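Local coordinates for homoserine O-acetyltransferase (Bacillus anthracis str. 'Ames Ancestor', PDB 3I1I), which probably transfers the acetyl group of acetyl-coenzyme A to the hydroxyl of L-homoserine, an early step on the way to methionine, at residues A[27-32]-A[130-135]; A[195-200]-A[279-284]; A[218-223]-A[275-280]. One frame throughout, in Å; residues are numbered along the deposited sequence.

How the interactions relate
From the N terminus, segment 27-32 on strand 24-34 is met, 98 residues on, by segment 130-135 of helix 129-142; interaction 1 closes this loop before the others open. Residues 195-200 then begin interaction 2 and residues 218-223 begin interaction 3. Both end at helix 277-289, interaction 3 at its start and the two residues before it, interaction 2 at 279-284. Interaction 3 therefore nests inside interaction 2, the two overlapping at S279 and W280. Their centres are 7 Å apart, while that of interaction 1 is 21 Å from interaction 2. Interaction 1 ties a helix to the central sheet; the other two join three helices inserted between strands 174-178 and 309-313.

Interaction 1: residues A[27-32]-A[130-135]; sequences VQMGYE and LDVARM
Where V27 and M29 meet V132 and M135 the touching side chains are valines and selenomethionines, with the backbone carbonyls of Q28 and V132 beside them, and the flat groups stand aside. The guanidinium of R134 has L130 CD1 over the centre of one face, 3.9 Å above its plane, and its NE forms a salt bridge with E20; the amide of Q28 gives its NE2 to T106 O. The contact itself centres on the terminal methyl of selenomethionine M135. The chain of M135 bends at its end (chi3 56°), and its CE comes 3.8 Å from M29 CB. The same methyl lies 4.0 Å from V27 CG2, so it spans two alternate residues of the strand, V27 and M29, whose side chains both start toward the helix. M29, also a selenomethionine, answers in the other direction. Its CG is anti to the backbone N (chi1 -170°), which sends the chain out to the helix, where CE meets V132 CG1 at 4.0 Å. This methyl also sits 3.9 Å from V132 O. The two selenomethionines thus pass each other at a slant: M29 CE and M135 CE touch at 3.9 Å, and each also lies against the other's CB. The segments meet through apolar van der Waals packing. Segments 27-32 and 130-135 make an angle of 76°, their axes 10.8 Å apart at closest approach. On the strand side, V27 and M29 are bonded through their backbones to L14 and F12 of strand 10-18. On the helix side, the loop residue L94 further covers M135. A helix packed on the face of the central sheet by such apolar side chains is the basic layer of the alpha/beta hydrolase fold, whose strand order 1-2-4-3-5-6-7-8 this chain keeps.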
loop_
_atom_site.group_PDB
_atom_site.type_symbol
_atom_site.label_atom_id
_atom_site.label_comp_id
_atom_site.label_asym_id
_atom_site.label_seq_id
_atom_site.Cartn_x
_atom_site.Cartn_y
_atom_site.Cartn_z
ATOM N N VAL A 27 13.371 30.217 2.861
ATOM C CA VAL A 27 13.877 28.854 2.772
ATOM C C VAL A 27 15.369 28.814 3.107
ATOM O O VAL A 27 16.071 29.808 2.943
ATOM C CB VAL A 27 13.684 28.295 1.333
ATOM C CG1 VAL A 27 12.182 28.284 0.934
ATOM C CG2 VAL A 27 14.461 29.105 0.379
ATOM N N GLN A 28 15.834 27.659 3.564
ATOM C CA GLN A 28 17.256 27.378 3.746
ATOM C C GLN A 28 17.544 26.018 3.118
ATOM O O GLN A 28 16.646 25.222 2.906
ATOM C CB GLN A 28 17.622 27.325 5.218
ATOM C CG GLN A 28 16.712 26.374 6.012
ATOM C CD GLN A 28 17.092 26.203 7.477
ATOM O OE1 GLN A 28 17.841 26.997 8.033
ATOM N NE2 GLN A 28 16.586 25.125 8.096
HETATM N N MSE A 29 18.821 25.755 2.883
HETATM C CA MSE A 29 19.258 24.601 2.157
HETATM C C MSE A 29 20.677 24.248 2.570
HETATM O O MSE A 29 21.599 25.017 2.353
HETATM C CB MSE A 29 19.209 24.910 0.668
HETATM C CG MSE A 29 19.407 23.693 -0.230
HETATM SE SE MSE A 29 19.485 24.243 -2.105
HETATM C CE MSE A 29 18.215 23.062 -2.841
ATOM N N GLY A 30 20.873 23.069 3.134
ATOM C CA GLY A 30 22.225 22.652 3.464
ATOM C C GLY A 30 22.969 22.267 2.216
ATOM O O GLY A 30 22.359 21.926 1.240
ATOM N N TYR A 31 24.287 22.328 2.228
ATOM C CA TYR A 31 25.046 21.774 1.112
ATOM C C TYR A 31 26.453 21.465 1.550
ATOM O O TYR A 31 26.847 21.793 2.671
ATOM C CB TYR A 31 25.083 22.719 -0.088
ATOM C CG TYR A 31 25.871 23.997 0.100
ATOM C CD1 TYR A 31 27.155 24.109 -0.375
ATOM C CD2 TYR A 31 25.301 25.119 0.707
ATOM C CE1 TYR A 31 27.886 25.282 -0.211
ATOM C CE2 TYR A 31 26.029 26.325 0.852
ATOM C CZ TYR A 31 27.316 26.395 0.398
ATOM O OH TYR A 31 28.064 27.553 0.531
ATOM N N GLU A 32 27.203 20.824 0.667
ATOM C CA GLU A 32 28.566 20.501 0.973
ATOM C C GLU A 32 29.285 20.339 -0.340
ATOM O O GLU A 32 28.635 20.102 -1.343
ATOM C CB GLU A 32 28.636 19.250 1.864
ATOM C CG GLU A 32 28.318 17.937 1.171
ATOM C CD GLU A 32 28.073 16.826 2.155
ATOM O OE1 GLU A 32 27.119 16.985 2.945
ATOM O OE2 GLU A 32 28.817 15.788 2.123
ATOM N N LEU A 130 11.446 21.009 -9.759
ATOM C CA LEU A 130 11.846 22.260 -10.386
ATOM C C LEU A 130 12.122 23.330 -9.309
ATOM O O LEU A 130 13.105 24.093 -9.430
ATOM C CB LEU A 130 10.839 22.712 -11.404
ATOM C CG LEU A 130 11.078 24.072 -12.057
ATOM C CD1 LEU A 130 12.504 24.210 -12.571
ATOM C CD2 LEU A 130 10.005 24.265 -13.184
ATOM N N ASP A 131 11.317 23.352 -8.243
ATOM C CA ASP A 131 11.597 24.265 -7.112
ATOM C C ASP A 131 12.984 24.033 -6.544
ATOM O O ASP A 131 13.707 24.995 -6.289
ATOM C CB ASP A 131 10.575 24.129 -6.013
ATOM C CG ASP A 131 9.230 24.711 -6.404
ATOM O OD1 ASP A 131 9.226 25.883 -6.814
ATOM O OD2 ASP A 131 8.188 24.012 -6.317
ATOM N N VAL A 132 13.388 22.762 -6.429
ATOM C CA VAL A 132 14.703 22.439 -5.922
ATOM C C VAL A 132 15.828 22.941 -6.878
ATOM O O VAL A 132 16.834 23.509 -6.428
ATOM C CB VAL A 132 14.845 20.934 -5.577
ATOM C CG1 VAL A 132 16.301 20.581 -5.273
ATOM C CG2 VAL A 132 13.882 20.541 -4.386
ATOM N N ALA A 133 15.629 22.755 -8.174
ATOM C CA ALA A 133 16.549 23.217 -9.186
ATOM C C ALA A 133 16.650 24.774 -9.138
ATOM O O ALA A 133 17.741 25.327 -9.247
ATOM C CB ALA A 133 16.088 22.718 -10.576
ATOM N N ARG A 134 15.535 25.474 -8.941
ATOM C CA ARG A 134 15.595 26.941 -8.871
ATOM C C ARG A 134 16.388 27.415 -7.644
ATOM O O ARG A 134 17.181 28.345 -7.747
ATOM C CB ARG A 134 14.211 27.575 -8.873
ATOM C CG ARG A 134 13.335 27.166 -10.089
ATOM C CD ARG A 134 12.892 28.389 -10.818
ATOM N NE ARG A 134 11.946 28.159 -11.925
ATOM C CZ ARG A 134 12.272 28.122 -13.224
ATOM N NH1 ARG A 134 13.546 28.250 -13.647
ATOM N NH2 ARG A 134 11.304 27.939 -14.110
HETATM N N MSE A 135 16.212 26.745 -6.507
HETATM C CA MSE A 135 16.977 27.092 -5.345
HETATM C C MSE A 135 18.458 26.810 -5.545
HETATM O O MSE A 135 19.266 27.677 -5.288
HETATM C CB MSE A 135 16.464 26.370 -4.129
HETATM C CG MSE A 135 15.186 26.985 -3.618
HETATM SE SE MSE A 135 14.386 25.799 -2.305
HETATM C CE MSE A 135 15.916 25.672 -1.066
#

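Interaction 2: residues A[195-200]-A[279-284]; sequences NAIEAI and SWMYTA
I200 makes the closest side-chain contacts between helices 186-202 and 277-289: its CD1 lies 3.8 Å from W280 CD1 and equally far from M281 CG, so one methyl fills the angle between two neighbouring side chains. The I200 chain crosses the indole side chain at about a right angle. A turn earlier, I197 carries the rest, with CG1 3.9 Å from A284 CB and CD1 3.9 Å from M281 O; the closeness of CG1 is consistent with the small side chain of A284. The CA atoms of I197 and M281 are 5.2 Å apart. A196 belongs to this packed part too: its CB reaches the edge of the indole near its plane, 4.1 Å from W280 NE1, and also packs on A223 of helix 217-228. I197 CG2 stands 4.2 Å from M281 CE, and the selenomethionine chain also meets M122 and W206. The looser side is that of E198, which is partly exposed. The first bond of its side chain points away from helix 277-289, and its OE1 forms a salt bridge with R225 of the third subunit. The axes of segments 195-200 and 279-284 approach to 9.3 Å at 156°. Such a nearly antiparallel helix pair with a mainly apolar interface belongs to the helical lid inserted after strand 174-178 of the alpha/beta hydrolase core, here also bordering another subunit.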
loop_
_atom_site.group_PDB
_atom_site.type_symbol
_atom_site.label_atom_id
_atom_site.label_comp_id
_atom_site.label_asym_id
_atom_site.label_seq_id
_atom_site.Cartn_x
_atom_site.Cartn_y
_atom_site.Cartn_z
ATOM N N ASN A 195 -0.447 5.775 -2.916
ATOM C CA ASN A 195 -0.668 4.816 -1.861
ATOM C C ASN A 195 0.098 5.117 -0.566
ATOM O O ASN A 195 -0.431 4.888 0.547
ATOM C CB ASN A 195 -0.374 3.397 -2.347
ATOM C CG ASN A 195 -1.453 2.858 -3.299
ATOM O OD1 ASN A 195 -2.542 3.447 -3.432
ATOM N ND2 ASN A 195 -1.149 1.742 -3.978
ATOM N N ALA A 196 1.315 5.640 -0.695
ATOM C CA ALA A 196 2.108 5.980 0.503
ATOM C C ALA A 196 1.479 7.172 1.226
ATOM O O ALA A 196 1.266 7.141 2.438
ATOM C CB ALA A 196 3.587 6.274 0.135
ATOM N N ILE A 197 1.171 8.219 0.474
ATOM C CA ILE A 197 0.486 9.367 1.048
ATOM C C ILE A 197 -0.805 8.932 1.750
ATOM O O ILE A 197 -1.043 9.283 2.900
ATOM C CB ILE A 197 0.163 10.415 -0.017
ATOM C CG1 ILE A 197 1.485 11.013 -0.561
ATOM C CG2 ILE A 197 -0.711 11.456 0.572
ATOM C CD1 ILE A 197 1.365 11.798 -1.912
ATOM N N GLU A 198 -1.630 8.157 1.069
ATOM C CA GLU A 198 -2.862 7.702 1.683
ATOM C C GLU A 198 -2.675 6.782 2.901
ATOM O O GLU A 198 -3.436 6.879 3.844
ATOM C CB GLU A 198 -3.778 7.083 0.633
ATOM C CG GLU A 198 -4.434 8.238 -0.145
ATOM C CD GLU A 198 -5.327 7.800 -1.266
ATOM O OE1 GLU A 198 -5.918 6.691 -1.142
ATOM O OE2 GLU A 198 -5.467 8.600 -2.244
ATOM N N ALA A 199 -1.650 5.942 2.896
ATOM C CA ALA A 199 -1.356 5.100 4.061
ATOM C C ALA A 199 -1.036 5.969 5.315
ATOM O O ALA A 199 -1.551 5.722 6.404
ATOM C CB ALA A 199 -0.212 4.112 3.747
ATOM N N ILE A 200 -0.245 7.015 5.147
ATOM C CA ILE A 200 0.030 7.927 6.261
ATOM C C ILE A 200 -1.269 8.665 6.759
ATOM O O ILE A 200 -1.531 8.748 7.973
ATOM C CB ILE A 200 1.141 8.938 5.893
ATOM C CG1 ILE A 200 2.417 8.204 5.442
ATOM C CG2 ILE A 200 1.435 9.831 7.079
ATOM C CD1 ILE A 200 3.453 9.063 4.670
ATOM N N SER A 279 6.902 15.162 5.920
ATOM C CA SER A 279 7.967 15.374 4.991
ATOM C C SER A 279 7.923 14.292 3.895
ATOM O O SER A 279 8.078 14.570 2.687
ATOM C CB SER A 279 9.319 15.352 5.707
ATOM O OG SER A 279 9.505 16.539 6.457
ATOM N N TRP A 280 7.716 13.062 4.341
ATOM C CA TRP A 280 7.604 11.942 3.432
ATOM C C TRP A 280 6.462 12.183 2.452
ATOM O O TRP A 280 6.642 11.983 1.278
ATOM C CB TRP A 280 7.370 10.638 4.213
ATOM C CG TRP A 280 7.455 9.441 3.336
ATOM C CD1 TRP A 280 6.518 8.999 2.424
ATOM C CD2 TRP A 280 8.551 8.556 3.253
ATOM N NE1 TRP A 280 6.983 7.877 1.786
ATOM C CE2 TRP A 280 8.230 7.580 2.279
ATOM C CE3 TRP A 280 9.776 8.477 3.922
ATOM C CZ2 TRP A 280 9.094 6.546 1.948
ATOM C CZ3 TRP A 280 10.655 7.452 3.582
ATOM C CH2 TRP A 280 10.298 6.486 2.614
HETATM N N MSE A 281 5.310 12.633 2.937
HETATM C CA MSE A 281 4.181 12.900 2.049
HETATM C C MSE A 281 4.543 13.945 0.973
HETATM O O MSE A 281 4.236 13.726 -0.206
HETATM C CB MSE A 281 2.939 13.438 2.783
HETATM C CG MSE A 281 2.272 12.539 3.795
HETATM SE SE MSE A 281 0.628 13.469 4.468
HETATM C CE MSE A 281 0.306 14.652 3.055
ATOM N N TYR A 282 5.115 15.084 1.385
ATOM C CA TYR A 282 5.416 16.180 0.436
ATOM C C TYR A 282 6.396 15.733 -0.637
ATOM O O TYR A 282 6.217 16.058 -1.826
ATOM C CB TYR A 282 5.961 17.413 1.137
ATOM C CG TYR A 282 4.882 18.325 1.631
ATOM C CD1 TYR A 282 4.275 18.106 2.845
ATOM C CD2 TYR A 282 4.446 19.415 0.878
ATOM C CE1 TYR A 282 3.267 18.929 3.300
ATOM C CE2 TYR A 282 3.439 20.251 1.348
ATOM C CZ TYR A 282 2.861 19.989 2.558
ATOM O OH TYR A 282 1.861 20.765 3.072
ATOM N N THR A 283 7.379 14.933 -0.221
ATOM C CA THR A 283 8.394 14.410 -1.143
ATOM C C THR A 283 7.735 13.381 -2.068
ATOM O O THR A 283 7.966 13.426 -3.270
ATOM C CB THR A 283 9.573 13.796 -0.371
ATOM O OG1 THR A 283 10.093 14.784 0.501
ATOM C CG2 THR A 283 10.703 13.323 -1.312
ATOM N N ALA A 284 6.883 12.494 -1.525
ATOM C CA ALA A 284 6.091 11.573 -2.382
ATOM C C ALA A 284 5.237 12.371 -3.383
ATOM O O ALA A 284 5.158 12.024 -4.573
ATOM C CB ALA A 284 5.234 10.590 -1.557
#

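Interaction 3: residues A[218-223]-A[275-280]; sequences KGLQLA and VDANSW
L220 and A277 bring their CA atoms within 6.2 Å, where helix 217-228 passes the first turn of helix 277-289 and the loop residues just before it. L220 spreads its two methyls over the first turn and the V275 loop end: CD1 rests 3.8 Å from A277 CA and 3.9 Å from W280 CB, while CD2 lies 4.0 Å from V275 O and also touches A277 CB. A chi1 of -163° swings CG away from its own N, and the leucine end is carried nearer to the turn than its first bond suggests. One turn on, A223 CB packs obliquely on the indole, 3.9 Å from W280 NE1. On the side turned from L220, the carboxylate of D276 fixes the start of the helix. Its OD2 accepts from S279 N at 3.0 Å, met from above the carboxylate plane, and through its anti lone pair from S279 OG at 2.9 Å. OD1 of D276 is taken by Y211 OH and Q215 NE2, so both oxygens of this buried group are satisfied. The arrangement, an N-cap aspartate with a leucine covering the first turn, joins two helices of the insertion after strand 174-178, the usual position of the lid in alpha/beta hydrolases.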
loop_
_atom_site.group_PDB
_atom_site.type_symbol
_atom_site.label_atom_id
_atom_site.label_comp_id
_atom_site.label_asym_id
_atom_site.label_seq_id
_atom_site.Cartn_x
_atom_site.Cartn_y
_atom_site.Cartn_z
ATOM N N LYS A 218 2.756 3.417 12.064
ATOM C CA LYS A 218 2.110 2.372 11.251
ATOM C C LYS A 218 1.942 2.832 9.819
ATOM O O LYS A 218 2.362 2.160 8.884
ATOM C CB LYS A 218 0.762 1.953 11.805
ATOM C CG LYS A 218 0.857 1.275 13.134
ATOM C CD LYS A 218 -0.540 0.913 13.688
ATOM C CE LYS A 218 -0.482 0.384 15.115
ATOM N NZ LYS A 218 -1.852 -0.086 15.553
ATOM N N GLY A 219 1.362 4.004 9.639
ATOM C CA GLY A 219 1.231 4.558 8.302
ATOM C C GLY A 219 2.573 4.736 7.607
ATOM O O GLY A 219 2.708 4.430 6.422
ATOM N N LEU A 220 3.575 5.199 8.347
ATOM C CA LEU A 220 4.863 5.504 7.738
ATOM C C LEU A 220 5.589 4.229 7.338
ATOM O O LEU A 220 6.176 4.160 6.250
ATOM C CB LEU A 220 5.691 6.330 8.709
ATOM C CG LEU A 220 6.900 7.131 8.277
ATOM C CD1 LEU A 220 6.652 7.990 6.991
ATOM C CD2 LEU A 220 7.340 8.001 9.494
ATOM N N GLN A 221 5.536 3.212 8.195
ATOM C CA GLN A 221 6.158 1.948 7.869
ATOM C C GLN A 221 5.533 1.327 6.618
ATOM O O GLN A 221 6.212 0.750 5.789
ATOM C CB GLN A 221 6.080 0.941 9.033
ATOM C CG GLN A 221 6.569 -0.495 8.621
ATOM C CD GLN A 221 6.948 -1.377 9.791
ATOM O OE1 GLN A 221 6.395 -1.248 10.882
ATOM N NE2 GLN A 221 7.893 -2.305 9.564
ATOM N N LEU A 222 4.227 1.429 6.508
ATOM C CA LEU A 222 3.520 0.940 5.326
ATOM C C LEU A 222 3.973 1.710 4.075
ATOM O O LEU A 222 4.320 1.115 3.055
ATOM C CB LEU A 222 2.013 1.049 5.583
ATOM C CG LEU A 222 1.030 0.396 4.639
ATOM C CD1 LEU A 222 1.490 -0.988 4.158
ATOM C CD2 LEU A 222 -0.325 0.323 5.382
ATOM N N ALA A 223 4.036 3.034 4.177
ATOM C CA ALA A 223 4.572 3.864 3.091
ATOM C C ALA A 223 5.978 3.417 2.701
ATOM O O ALA A 223 6.281 3.280 1.537
ATOM C CB ALA A 223 4.538 5.388 3.461
ATOM N N VAL A 275 12.815 9.595 10.478
ATOM C CA VAL A 275 12.095 10.140 9.333
ATOM C C VAL A 275 10.843 10.856 9.775
ATOM O O VAL A 275 10.222 10.454 10.738
ATOM C CB VAL A 275 11.764 8.998 8.344
ATOM C CG1 VAL A 275 10.718 9.396 7.328
ATOM C CG2 VAL A 275 13.050 8.545 7.670
ATOM N N ASP A 276 10.482 11.934 9.067
ATOM C CA ASP A 276 9.246 12.675 9.352
ATOM C C ASP A 276 8.129 12.382 8.342
ATOM O O ASP A 276 8.307 12.513 7.139
ATOM C CB ASP A 276 9.514 14.170 9.358
ATOM C CG ASP A 276 8.251 14.983 9.619
ATOM O OD1 ASP A 276 7.625 14.783 10.700
ATOM O OD2 ASP A 276 7.893 15.790 8.734
ATOM N N ALA A 277 6.953 12.058 8.850
ATOM C CA ALA A 277 5.835 11.579 8.023
ATOM C C ALA A 277 5.348 12.641 7.042
ATOM O O ALA A 277 5.232 12.353 5.848
ATOM C CB ALA A 277 4.661 11.069 8.908
ATOM N N ASN A 278 5.044 13.841 7.534
ATOM C CA ASN A 278 4.590 14.928 6.659
ATOM C C ASN A 278 5.620 15.203 5.546
ATOM O O ASN A 278 5.244 15.418 4.378
ATOM C CB ASN A 278 4.323 16.210 7.453
ATOM C CG ASN A 278 3.088 16.106 8.361
ATOM O OD1 ASN A 278 2.229 15.243 8.186
ATOM N ND2 ASN A 278 2.984 17.009 9.304
ATOM N N SER A 279 6.902 15.162 5.920
ATOM C CA SER A 279 7.967 15.374 4.991
ATOM C C SER A 279 7.923 14.292 3.895
ATOM O O SER A 279 8.078 14.570 2.687
ATOM C CB SER A 279 9.319 15.352 5.707
ATOM O OG SER A 279 9.505 16.539 6.457
ATOM N N TRP A 280 7.716 13.062 4.341
ATOM C CA TRP A 280 7.604 11.942 3.432
ATOM C C TRP A 280 6.462 12.183 2.452
ATOM O O TRP A 280 6.642 11.983 1.278
ATOM C CB TRP A 280 7.370 10.638 4.213
ATOM C CG TRP A 280 7.455 9.441 3.336
ATOM C CD1 TRP A 280 6.518 8.999 2.424
ATOM C CD2 TRP A 280 8.551 8.556 3.253
ATOM N NE1 TRP A 280 6.983 7.877 1.786
ATOM C CE2 TRP A 280 8.230 7.580 2.279
ATOM C CE3 TRP A 280 9.776 8.477 3.922
ATOM C CZ2 TRP A 280 9.094 6.546 1.948
ATOM C CZ3 TRP A 280 10.655 7.452 3.582
ATOM C CH2 TRP A 280 10.298 6.486 2.614
#